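Local coordinates for protein fimbrium subunit Fim1C (Bacteroides vulgatus, PDB 4QB7) that probably forms part of the tip of fimbriae, the cell-surface filaments that mediate adhesion and biofilm formation, at residues 41-46 with 94-99; 63-68 with 111-116; 173-178 with 324-329; 313-318 with 338-343. All coordinates share one frame; numbering follows the deposited sequence.

Interaction 1 (41-46 with 94-99); sequences GIFAYQ and FAYAPY. With SO4 (sulfate ion), chain P.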
# COMPACT_ATOMS: atom_id res chain seq x y z
N GLY A 41 10.33 3.36 -13.30
CA GLY A 41 10.16 4.20 -14.48
C GLY A 41 10.41 5.67 -14.18
O GLY A 41 9.99 6.16 -13.14
N ILE A 42 11.11 6.37 -15.10
CA ILE A 42 11.48 7.77 -14.95
C ILE A 42 10.79 8.66 -15.96
O ILE A 42 10.71 8.31 -17.14
CB ILE A 42 13.03 7.96 -15.10
CG1 ILE A 42 13.83 6.94 -14.27
CG2 ILE A 42 13.47 9.41 -14.80
CD1 ILE A 42 15.34 6.88 -14.62
N PHE A 43 10.37 9.85 -15.50
CA PHE A 43 9.90 10.99 -16.28
C PHE A 43 10.94 12.05 -16.15
O PHE A 43 11.42 12.27 -15.04
CB PHE A 43 8.55 11.51 -15.80
CG PHE A 43 7.37 10.60 -15.97
CD1 PHE A 43 7.00 9.71 -14.96
CD2 PHE A 43 6.53 10.72 -17.07
CE1 PHE A 43 5.85 8.91 -15.09
CE2 PHE A 43 5.40 9.92 -17.21
CZ PHE A 43 5.06 9.02 -16.22
N ALA A 44 11.35 12.69 -17.24
CA ALA A 44 12.32 13.77 -17.19
C ALA A 44 11.91 14.89 -18.12
O ALA A 44 11.58 14.66 -19.29
CB ALA A 44 13.71 13.26 -17.50
N TYR A 45 11.89 16.11 -17.58
CA TYR A 45 11.47 17.34 -18.25
C TYR A 45 12.63 18.32 -18.34
O TYR A 45 13.10 18.84 -17.33
CB TYR A 45 10.31 17.97 -17.46
CG TYR A 45 9.06 17.13 -17.30
CD1 TYR A 45 9.04 16.01 -16.47
CD2 TYR A 45 7.86 17.53 -17.87
CE1 TYR A 45 7.87 15.26 -16.29
CE2 TYR A 45 6.68 16.81 -17.67
CZ TYR A 45 6.71 15.64 -16.92
OH TYR A 45 5.56 14.91 -16.75
N GLN A 46 13.10 18.56 -19.54
CA GLN A 46 14.17 19.52 -19.75
C GLN A 46 13.58 20.95 -19.92
O GLN A 46 12.68 21.16 -20.75
CB GLN A 46 15.04 19.14 -20.96
CG GLN A 46 16.28 20.01 -21.06
CD GLN A 46 17.06 19.68 -22.28
OE1 GLN A 46 18.20 19.22 -22.20
NE2 GLN A 46 16.47 19.91 -23.43
N PHE A 94 11.00 12.73 -12.11
CA PHE A 94 9.94 12.06 -11.35
C PHE A 94 10.13 10.57 -11.57
O PHE A 94 10.67 10.17 -12.61
CB PHE A 94 8.53 12.52 -11.79
CG PHE A 94 8.28 14.00 -11.66
CD1 PHE A 94 7.91 14.55 -10.43
CD2 PHE A 94 8.44 14.84 -12.75
CE1 PHE A 94 7.69 15.93 -10.32
CE2 PHE A 94 8.21 16.22 -12.63
CZ PHE A 94 7.86 16.75 -11.41
N ALA A 95 9.68 9.75 -10.64
CA ALA A 95 9.81 8.31 -10.78
C ALA A 95 8.69 7.61 -10.04
O ALA A 95 8.14 8.18 -9.09
CB ALA A 95 11.16 7.85 -10.25
N TYR A 96 8.35 6.39 -10.47
CA TYR A 96 7.35 5.53 -9.82
C TYR A 96 7.83 4.07 -9.89
O TYR A 96 8.71 3.72 -10.69
CB TYR A 96 5.94 5.69 -10.48
CG TYR A 96 5.82 4.96 -11.80
CD1 TYR A 96 6.35 5.51 -12.96
CD2 TYR A 96 5.30 3.67 -11.86
CE1 TYR A 96 6.37 4.80 -14.15
CE2 TYR A 96 5.35 2.93 -13.05
CZ TYR A 96 5.89 3.50 -14.19
OH TYR A 96 5.91 2.81 -15.37
N ALA A 97 7.23 3.21 -9.08
CA ALA A 97 7.53 1.78 -9.08
C ALA A 97 6.34 1.02 -8.49
O ALA A 97 5.59 1.60 -7.70
CB ALA A 97 8.82 1.47 -8.34
N PRO A 98 6.11 -0.25 -8.92
CA PRO A 98 6.91 -1.05 -9.88
C PRO A 98 6.69 -0.55 -11.30
O PRO A 98 5.65 0.05 -11.57
CB PRO A 98 6.38 -2.47 -9.66
CG PRO A 98 4.96 -2.27 -9.24
CD PRO A 98 4.97 -1.02 -8.41
N TYR A 99 7.66 -0.74 -12.19
CA TYR A 99 7.56 -0.28 -13.57
C TYR A 99 6.38 -0.92 -14.33
O TYR A 99 6.14 -2.11 -14.21
CB TYR A 99 8.87 -0.57 -14.28
CG TYR A 99 8.88 -0.23 -15.75
CD1 TYR A 99 9.11 1.07 -16.18
CD2 TYR A 99 8.75 -1.23 -16.72
CE1 TYR A 99 9.12 1.38 -17.54
CE2 TYR A 99 8.80 -0.93 -18.07
CZ TYR A 99 8.97 0.38 -18.48
OH TYR A 99 9.03 0.67 -19.82
S SO4 P . 9.81 -1.85 -21.99
O1 SO4 P . 8.96 -0.66 -21.96
O2 SO4 P . 11.24 -1.50 -21.81
O3 SO4 P . 9.42 -2.79 -20.93
O4 SO4 P . 9.60 -2.51 -23.28
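Gly41 pairs with Tyr96 through two backbone hydrogen bonds, Gly41 N to Tyr96 O and Tyr96 N to Gly41 O, both 3.1 Å. Because glycine has no side chain, two rings can close on its backbone: the Tyr96 ring turns one face, near its rim, to Gly41 N, and Tyr99 sets its edge against the strand, with CD1 3.7 Å from Gly41 CA. Two residues on, Phe43 and Phe94 form the next hydrogen-bonded antiparallel pair, and their CB atoms lie 4.1 Å apart. Phe94 CG stands beside its backbone N (chi1 -58°), which carries the ring toward Tyr45; Tyr45 CE1 reaches Phe94 CD2 at 3.6 Å, the two planes almost perpendicular (87°). At the far end, Tyr99 OH is hydrogen-bonded to O1 of a sulfate, probably from the crystallisation liquor, while its ring stacks on His68. A serine in place of Tyr99 would probably uncover Gly41 CA and deprive the His68 ring of its stacking partner. In the sheet, strand 40-47 runs between 90-97 and 64-72; Ile42 and Ala95 pack on Phe162 of strand 159-178, whereas Phe43 and Tyr96 touch Leu113 of strand 111-113.

Interaction 2 (63-68 with 111-116); sequences FMYNEH and ITLSGQ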
# COMPACT_ATOMS: atom_id res chain seq x y z
N PHE A 63 12.29 14.73 -22.14
CA PHE A 63 13.64 14.17 -21.99
C PHE A 63 13.61 12.67 -21.73
O PHE A 63 14.45 11.95 -22.24
CB PHE A 63 14.37 14.90 -20.86
CG PHE A 63 15.85 14.69 -20.88
CD1 PHE A 63 16.65 15.36 -21.80
CD2 PHE A 63 16.45 13.81 -19.99
CE1 PHE A 63 18.03 15.15 -21.83
CE2 PHE A 63 17.83 13.60 -20.02
CZ PHE A 63 18.60 14.25 -20.94
N MSE A 64 12.68 12.20 -20.89
CA MSE A 64 12.49 10.78 -20.60
C MSE A 64 11.01 10.57 -20.40
O MSE A 64 10.39 11.36 -19.69
CB MSE A 64 13.29 10.32 -19.35
CG MSE A 64 14.81 10.16 -19.57
SE MSE A 64 15.65 9.45 -17.97
CE MSE A 64 17.46 9.51 -18.50
N TYR A 65 10.42 9.55 -21.04
CA TYR A 65 9.01 9.24 -20.84
C TYR A 65 8.92 7.79 -20.45
O TYR A 65 9.13 6.91 -21.30
CB TYR A 65 8.12 9.58 -22.07
CG TYR A 65 6.67 9.21 -21.82
CD1 TYR A 65 5.86 10.01 -21.02
CD2 TYR A 65 6.16 7.98 -22.25
CE1 TYR A 65 4.56 9.62 -20.68
CE2 TYR A 65 4.87 7.58 -21.91
CZ TYR A 65 4.07 8.41 -21.14
OH TYR A 65 2.79 8.02 -20.83
N ASN A 66 8.66 7.53 -19.17
CA ASN A 66 8.58 6.18 -18.62
C ASN A 66 9.83 5.36 -19.01
O ASN A 66 9.72 4.25 -19.53
CB ASN A 66 7.28 5.47 -19.04
CG ASN A 66 6.99 4.22 -18.28
OD1 ASN A 66 7.21 4.15 -17.08
ND2 ASN A 66 6.50 3.20 -18.97
N GLU A 67 11.02 5.96 -18.79
CA GLU A 67 12.31 5.31 -19.07
C GLU A 67 12.49 4.16 -18.09
O GLU A 67 12.37 4.38 -16.89
CB GLU A 67 13.47 6.31 -18.98
CG GLU A 67 14.80 5.77 -19.48
CD GLU A 67 14.83 5.35 -20.94
OE1 GLU A 67 14.33 6.12 -21.80
OE2 GLU A 67 15.35 4.26 -21.23
N HIS A 68 12.70 2.94 -18.59
CA HIS A 68 12.85 1.75 -17.75
C HIS A 68 14.25 1.66 -17.14
O HIS A 68 15.24 1.39 -17.85
CB HIS A 68 12.53 0.47 -18.55
CG HIS A 68 12.33 -0.74 -17.68
ND1 HIS A 68 12.30 -2.01 -18.23
CD2 HIS A 68 12.16 -0.83 -16.34
CE1 HIS A 68 12.09 -2.82 -17.22
NE2 HIS A 68 12.00 -2.16 -16.06
N ILE A 111 -1.44 0.36 -13.59
CA ILE A 111 -0.92 1.72 -13.59
C ILE A 111 -1.10 2.29 -15.01
O ILE A 111 -0.61 1.72 -15.97
CB ILE A 111 0.60 1.77 -13.14
CG1 ILE A 111 0.79 1.47 -11.65
CG2 ILE A 111 1.27 3.10 -13.50
CD1 ILE A 111 2.31 1.22 -11.23
N THR A 112 -1.80 3.42 -15.14
CA THR A 112 -2.00 4.17 -16.39
C THR A 112 -1.30 5.50 -16.17
O THR A 112 -1.52 6.16 -15.15
CB THR A 112 -3.50 4.29 -16.72
OG1 THR A 112 -4.06 2.99 -16.86
CG2 THR A 112 -3.76 5.08 -17.99
N LEU A 113 -0.42 5.88 -17.10
CA LEU A 113 0.34 7.12 -16.95
C LEU A 113 -0.25 8.24 -17.79
O LEU A 113 -0.91 8.00 -18.82
CB LEU A 113 1.82 6.92 -17.35
CG LEU A 113 2.61 5.81 -16.69
CD1 LEU A 113 3.92 5.68 -17.35
CD2 LEU A 113 2.84 6.07 -15.23
N SER A 114 0.05 9.48 -17.38
CA SER A 114 -0.31 10.68 -18.12
C SER A 114 0.46 10.64 -19.45
O SER A 114 1.58 10.12 -19.48
CB SER A 114 0.03 11.92 -17.31
OG SER A 114 1.36 11.85 -16.82
N GLY A 115 -0.16 11.12 -20.52
CA GLY A 115 0.39 11.09 -21.87
C GLY A 115 1.75 11.72 -22.07
O GLY A 115 2.16 12.57 -21.28
N GLN A 116 2.43 11.31 -23.16
CA GLN A 116 3.76 11.79 -23.56
C GLN A 116 3.74 13.28 -23.94
O GLN A 116 4.78 13.93 -23.91
CB GLN A 116 4.25 10.94 -24.74
CG GLN A 116 5.74 11.12 -25.09
CD GLN A 116 6.28 9.99 -25.93
OE1 GLN A 116 5.53 9.16 -26.48
NE2 GLN A 116 7.62 9.93 -26.02
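Tyr65 reaches across to the 111-116 segment at a corner of the chain flanked by two beta bulges: a classic one, in which Phe63 and Met64 both face Ala44, and a G1 bulge, in which Asn66 and Glu67 both face Ile42. The contact shows how a single aromatic side chain can join such a corner to the end of a strand of another sheet and the loop that follows it. With CG anti to the backbone N (chi1 179°), the Tyr65 ring reaches over to the loop 114-116, and its hydroxyl donates a hydrogen bond to Ser114 O, 2.8 Å from OH. This oxygen lies at the edge of the ring, near the ring plane, yet the hydroxyl stands above the carbonyl plane, 36° out of it. Gln116 covers one ring face in a CH-pi contact, its CB 4.1 Å from the ring centroid and almost on the normal. Beyond CB the glutamine chain runs extended, crossing the ring obliquely, and its amide plane is turned 20° from that of the ring. Leu113 CB also lies near the hydroxyl, 3.8 Å from Tyr65 OH.

Farther out, Phe43 meets the Tyr65 ring nearly at right angles, and Ser114 is tied to strand 123-127 by the bond from Thr123 N to its OG. Asn66 is fixed at both ends of its amide: OD1 is hydrogen-bonded to Tyr96 OH, and ND2 to Glu100 O. The amide so held presents its carbon to one methyl branch of leucine, Asn66 CG lying 3.5 Å from Leu113 CD1.

Interaction 3 (173-178 with 324-329); sequences NIKVKP and KHTYVL. With SO4 (sulfate ion), chain B.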
# COMPACT_ATOMS: atom_id res chain seq x y z
N ASN A 173 -1.36 -5.51 9.76
CA ASN A 173 -1.94 -6.65 10.45
C ASN A 173 -3.24 -6.30 11.13
O ASN A 173 -3.56 -5.15 11.33
CB ASN A 173 -0.97 -7.24 11.49
CG ASN A 173 -0.86 -8.73 11.40
OD1 ASN A 173 -1.84 -9.45 11.38
ND2 ASN A 173 0.36 -9.23 11.28
N ILE A 174 -3.99 -7.35 11.47
CA ILE A 174 -5.20 -7.35 12.27
C ILE A 174 -4.93 -8.45 13.29
O ILE A 174 -4.73 -9.61 12.92
CB ILE A 174 -6.51 -7.49 11.47
CG1 ILE A 174 -6.63 -6.35 10.46
CG2 ILE A 174 -7.68 -7.48 12.45
CD1 ILE A 174 -7.64 -6.50 9.42
N LYS A 175 -4.76 -8.04 14.56
CA LYS A 175 -4.44 -8.89 15.70
C LYS A 175 -5.67 -9.02 16.61
O LYS A 175 -6.38 -8.03 16.79
CB LYS A 175 -3.27 -8.28 16.47
CG LYS A 175 -1.91 -8.32 15.77
CD LYS A 175 -0.86 -7.85 16.72
CE LYS A 175 0.54 -7.93 16.17
NZ LYS A 175 1.44 -7.00 16.91
N VAL A 176 -5.94 -10.21 17.19
CA VAL A 176 -7.12 -10.43 18.05
C VAL A 176 -6.73 -11.04 19.40
O VAL A 176 -5.83 -11.86 19.47
CB VAL A 176 -8.21 -11.30 17.37
CG1 VAL A 176 -9.52 -11.23 18.14
CG2 VAL A 176 -8.44 -10.90 15.91
N LYS A 177 -7.45 -10.68 20.48
CA LYS A 177 -7.25 -11.29 21.80
C LYS A 177 -8.53 -11.18 22.64
O LYS A 177 -9.24 -10.19 22.50
CB LYS A 177 -6.08 -10.65 22.56
CG LYS A 177 -6.21 -9.15 22.75
CD LYS A 177 -5.22 -8.60 23.71
CE LYS A 177 -5.30 -7.10 23.68
NZ LYS A 177 -4.18 -6.48 24.42
N PRO A 178 -8.79 -12.13 23.58
CA PRO A 178 -9.91 -11.93 24.52
C PRO A 178 -9.51 -10.89 25.58
O PRO A 178 -8.31 -10.58 25.69
CB PRO A 178 -10.10 -13.32 25.11
CG PRO A 178 -8.72 -13.89 25.13
CD PRO A 178 -8.04 -13.36 23.91
N LYS A 324 1.43 2.80 8.12
CA LYS A 324 1.25 1.36 8.37
C LYS A 324 0.26 1.23 9.54
O LYS A 324 0.59 1.66 10.64
CB LYS A 324 2.57 0.64 8.74
CG LYS A 324 3.59 0.51 7.62
CD LYS A 324 4.61 -0.61 7.89
CE LYS A 324 5.83 -0.17 8.66
NZ LYS A 324 6.65 -1.33 9.08
N HIS A 325 -0.94 0.67 9.31
CA HIS A 325 -1.92 0.47 10.40
C HIS A 325 -1.98 -0.98 10.85
O HIS A 325 -2.04 -1.90 10.03
CB HIS A 325 -3.34 0.91 9.99
CG HIS A 325 -3.49 2.35 9.61
ND1 HIS A 325 -3.77 3.32 10.56
CD2 HIS A 325 -3.51 2.93 8.39
CE1 HIS A 325 -3.89 4.45 9.89
NE2 HIS A 325 -3.77 4.27 8.58
N THR A 326 -1.92 -1.18 12.18
CA THR A 326 -2.12 -2.48 12.82
C THR A 326 -3.31 -2.33 13.71
O THR A 326 -3.26 -1.51 14.64
CB THR A 326 -0.90 -2.99 13.61
OG1 THR A 326 0.25 -3.08 12.78
CG2 THR A 326 -1.19 -4.33 14.31
N TYR A 327 -4.39 -3.06 13.44
CA TYR A 327 -5.57 -2.99 14.30
C TYR A 327 -5.52 -4.09 15.33
O TYR A 327 -5.32 -5.25 14.98
CB TYR A 327 -6.86 -3.10 13.50
CG TYR A 327 -7.04 -2.06 12.43
CD1 TYR A 327 -7.21 -0.71 12.75
CD2 TYR A 327 -7.12 -2.42 11.08
CE1 TYR A 327 -7.35 0.26 11.76
CE2 TYR A 327 -7.29 -1.46 10.08
CZ TYR A 327 -7.40 -0.12 10.42
OH TYR A 327 -7.59 0.83 9.45
N VAL A 328 -5.66 -3.72 16.62
CA VAL A 328 -5.71 -4.71 17.69
C VAL A 328 -7.14 -4.74 18.20
O VAL A 328 -7.64 -3.72 18.67
CB VAL A 328 -4.66 -4.46 18.79
CG1 VAL A 328 -4.76 -5.52 19.90
CG2 VAL A 328 -3.25 -4.41 18.20
N LEU A 329 -7.80 -5.89 18.03
CA LEU A 329 -9.19 -6.17 18.43
C LEU A 329 -9.26 -6.96 19.72
O LEU A 329 -8.67 -8.05 19.80
CB LEU A 329 -9.91 -6.99 17.34
CG LEU A 329 -10.45 -6.33 16.09
CD1 LEU A 329 -9.41 -5.46 15.37
CD2 LEU A 329 -10.96 -7.39 15.17
S SO4 B . -1.10 -6.29 22.12
O1 SO4 B . 0.16 -6.58 22.80
O2 SO4 B . -1.54 -4.91 22.38
O3 SO4 B . -0.90 -6.47 20.67
O4 SO4 B . -2.07 -7.24 22.65
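Tyr327 O is gripped from strand 173-178 by two groups: Lys175 N, 2.9 Å away in a nearly straight hydrogen bond, and the CA-H of Ile174, whose CA lies at 3.4 Å. This is the signature of a parallel beta pair, in which one residue's N and O bond to two different residues of the neighbour. Lys175 does that, since its O accepts Leu329 N, also 2.9 Å away, at an N-H...O angle of 179°. The pairing joins strands 159-178 and 323-331 within a mixed sheet of this fimbrillin, a family grouped with the transthyretin-like folds; the outer neighbours of the two strands, 259-270 and 338-346, run antiparallel to them.

On the face it shares with Tyr327 and Leu329, Ile174 divides its branches between two partners. CG1 comes to the edge of the Tyr327 ring, near its plane, 4.0 Å from CD2, while CG2 meets Leu329 CD1. On the face of Val328, Asn173 CB touches Thr326 CG2. The amide of Asn173 turns away, and its OD1 accepts a hydrogen bond from Phe262 N of strand 259-270.

Lys177 has its CG between the backbone N and the carbonyl carbon (chi1 57°), which sends the extended chain across toward segment 324-329, CE coming 4.1 Å from Val328 CG1. There a sulfate, probably from the crystallisation liquor and also bonded to Ala258 N, receives Lys177 NZ at its O4, 2.9 Å away.

Interaction 4 (313-318 with 338-343); sequences SLPKNT and ITVEDN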
# COMPACT_ATOMS: atom_id res chain seq x y z
N SER A 313 -16.38 -1.51 14.03
CA SER A 313 -16.09 -0.21 13.42
C SER A 313 -14.63 0.15 13.58
O SER A 313 -14.08 0.00 14.67
CB SER A 313 -16.96 0.89 14.02
OG SER A 313 -18.28 0.89 13.51
N LEU A 314 -14.00 0.62 12.49
CA LEU A 314 -12.62 1.09 12.53
C LEU A 314 -12.63 2.56 12.95
O LEU A 314 -13.59 3.29 12.63
CB LEU A 314 -11.89 0.88 11.20
CG LEU A 314 -11.73 -0.58 10.77
CD1 LEU A 314 -11.15 -0.68 9.38
CD2 LEU A 314 -10.95 -1.39 11.80
N PRO A 315 -11.63 3.02 13.74
CA PRO A 315 -11.68 4.41 14.24
C PRO A 315 -11.51 5.45 13.16
O PRO A 315 -11.16 5.14 12.03
CB PRO A 315 -10.53 4.47 15.26
CG PRO A 315 -9.63 3.36 14.91
CD PRO A 315 -10.45 2.29 14.28
N LYS A 316 -11.78 6.71 13.50
CA LYS A 316 -11.59 7.81 12.57
C LYS A 316 -10.10 8.00 12.36
O LYS A 316 -9.29 7.47 13.14
CB LYS A 316 -12.27 9.12 13.06
CG LYS A 316 -11.73 9.73 14.35
CD LYS A 316 -12.28 11.14 14.51
CE LYS A 316 -11.80 11.88 15.74
NZ LYS A 316 -12.12 13.34 15.66
N ASN A 317 -9.74 8.75 11.29
CA ASN A 317 -8.36 9.08 10.93
C ASN A 317 -7.55 7.78 10.67
O ASN A 317 -6.40 7.64 11.10
CB ASN A 317 -7.72 10.02 11.99
CG ASN A 317 -8.53 11.28 12.25
OD1 ASN A 317 -9.05 11.93 11.34
ND2 ASN A 317 -8.68 11.63 13.53
N THR A 318 -8.17 6.83 9.97
CA THR A 318 -7.56 5.55 9.60
C THR A 318 -7.51 5.48 8.07
O THR A 318 -8.22 6.23 7.39
CB THR A 318 -8.27 4.36 10.26
OG1 THR A 318 -7.35 3.27 10.32
CG2 THR A 318 -9.52 3.94 9.55
N ILE A 338 -16.57 -5.56 20.74
CA ILE A 338 -15.20 -5.79 20.24
C ILE A 338 -14.64 -4.40 20.10
O ILE A 338 -15.21 -3.61 19.35
CB ILE A 338 -15.03 -6.61 18.94
CG1 ILE A 338 -15.68 -7.98 19.01
CG2 ILE A 338 -13.55 -6.71 18.61
CD1 ILE A 338 -15.45 -8.86 17.70
N THR A 339 -13.60 -4.06 20.87
CA THR A 339 -13.01 -2.72 20.81
C THR A 339 -11.74 -2.76 19.96
O THR A 339 -11.11 -3.80 19.88
CB THR A 339 -12.80 -2.14 22.21
OG1 THR A 339 -11.91 -2.97 22.93
CG2 THR A 339 -14.07 -2.02 22.98
N VAL A 340 -11.40 -1.62 19.31
CA VAL A 340 -10.28 -1.54 18.37
C VAL A 340 -9.27 -0.49 18.78
O VAL A 340 -9.63 0.59 19.20
CB VAL A 340 -10.81 -1.25 16.92
CG1 VAL A 340 -9.68 -1.22 15.89
CG2 VAL A 340 -11.86 -2.26 16.51
N GLU A 341 -7.98 -0.82 18.60
CA GLU A 341 -6.85 0.09 18.75
C GLU A 341 -6.17 0.18 17.41
O GLU A 341 -5.79 -0.85 16.84
CB GLU A 341 -5.82 -0.37 19.81
CG GLU A 341 -6.34 -0.64 21.21
CD GLU A 341 -5.28 -1.28 22.10
OE1 GLU A 341 -4.35 -0.56 22.52
OE2 GLU A 341 -5.36 -2.51 22.33
N ASP A 342 -6.03 1.39 16.89
CA ASP A 342 -5.34 1.62 15.63
C ASP A 342 -3.91 2.00 15.96
O ASP A 342 -3.64 3.13 16.38
CB ASP A 342 -6.06 2.73 14.83
CG ASP A 342 -5.62 2.96 13.40
OD1 ASP A 342 -4.60 2.37 12.98
OD2 ASP A 342 -6.30 3.74 12.70
N ASN A 343 -3.00 1.05 15.86
CA ASN A 343 -1.59 1.32 16.11
C ASN A 343 -0.95 1.75 14.81
O ASN A 343 -0.95 0.98 13.84
CB ASN A 343 -0.90 0.11 16.72
CG ASN A 343 -1.49 -0.30 18.04
OD1 ASN A 343 -1.69 -1.47 18.30
ND2 ASN A 343 -1.78 0.65 18.91
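Asp342 offers a flat carboxylate that Thr318 approaches from above its plane: OG1 donates a hydrogen bond to OD2 at 2.6 Å, 39° out of the plane. The other oxygen, OD1, is hydrogen-bonded to ND1 of His325, so each carboxylate oxygen has its own partner. The puckered ring of Pro315 also lies against Asp342, its CG 3.6 Å from Asp342 CB, while the adjacent ring atom CD meets Val340 CG1 at 3.9 Å. The proline thereby wedges between two side chains that project from the same side of the strand.

Asp342 CG is anti to the backbone N (chi1 -170°), and this extends the carboxylate past the proline to the threonine. Thr318 OG1 has a second hydrogen-bond partner in Tyr327 OH, and His325 NE2 pairs with Lys320 N; with a backbone N-H at NE2, the carboxylate probably favours a proton on ND1. Replacing Asp342 by alanine removes both oxygens and is likely to leave His325 ND1 without its mate and a gap beside Pro315 CG. Farther along, Val340 CG2 packs 3.7 Å from Ser313 O, and Leu314 CD2 comes near Val340 CG1.

The 313-318 segment leaves strand 301-313 of one sheet and leads to strand 323-331 of another. It lies against 338-346, the strand paired antiparallel with 323-331, an arrangement consistent with a connection between the two sheets of a beta-sandwich, as in transthyretin-like folds.

Overall arrangement
The four contacts form two pairs on opposite sides of the chain's centre. Interactions 1 and 2 have centres about 7 Å apart and are joined by the neighbouring strands 40-47 and 64-72, with Ile42 O 2.9 Å from Glu67 N. Interactions 3 and 4, centres about 9 Å apart, touch because strand 338-346 of interaction 4 is the sheet neighbour of strand 323-331 of interaction 3. Within each pair the segments alternate along the chain. Between the pairs nothing touches: interactions 1 and 3 have centres about 36 Å apart and nearest atoms about 15 Å apart, yet both reach the same mixed sheet. Sulfates lie at interactions 1 and 3, and another is near Gly115 of interaction 2.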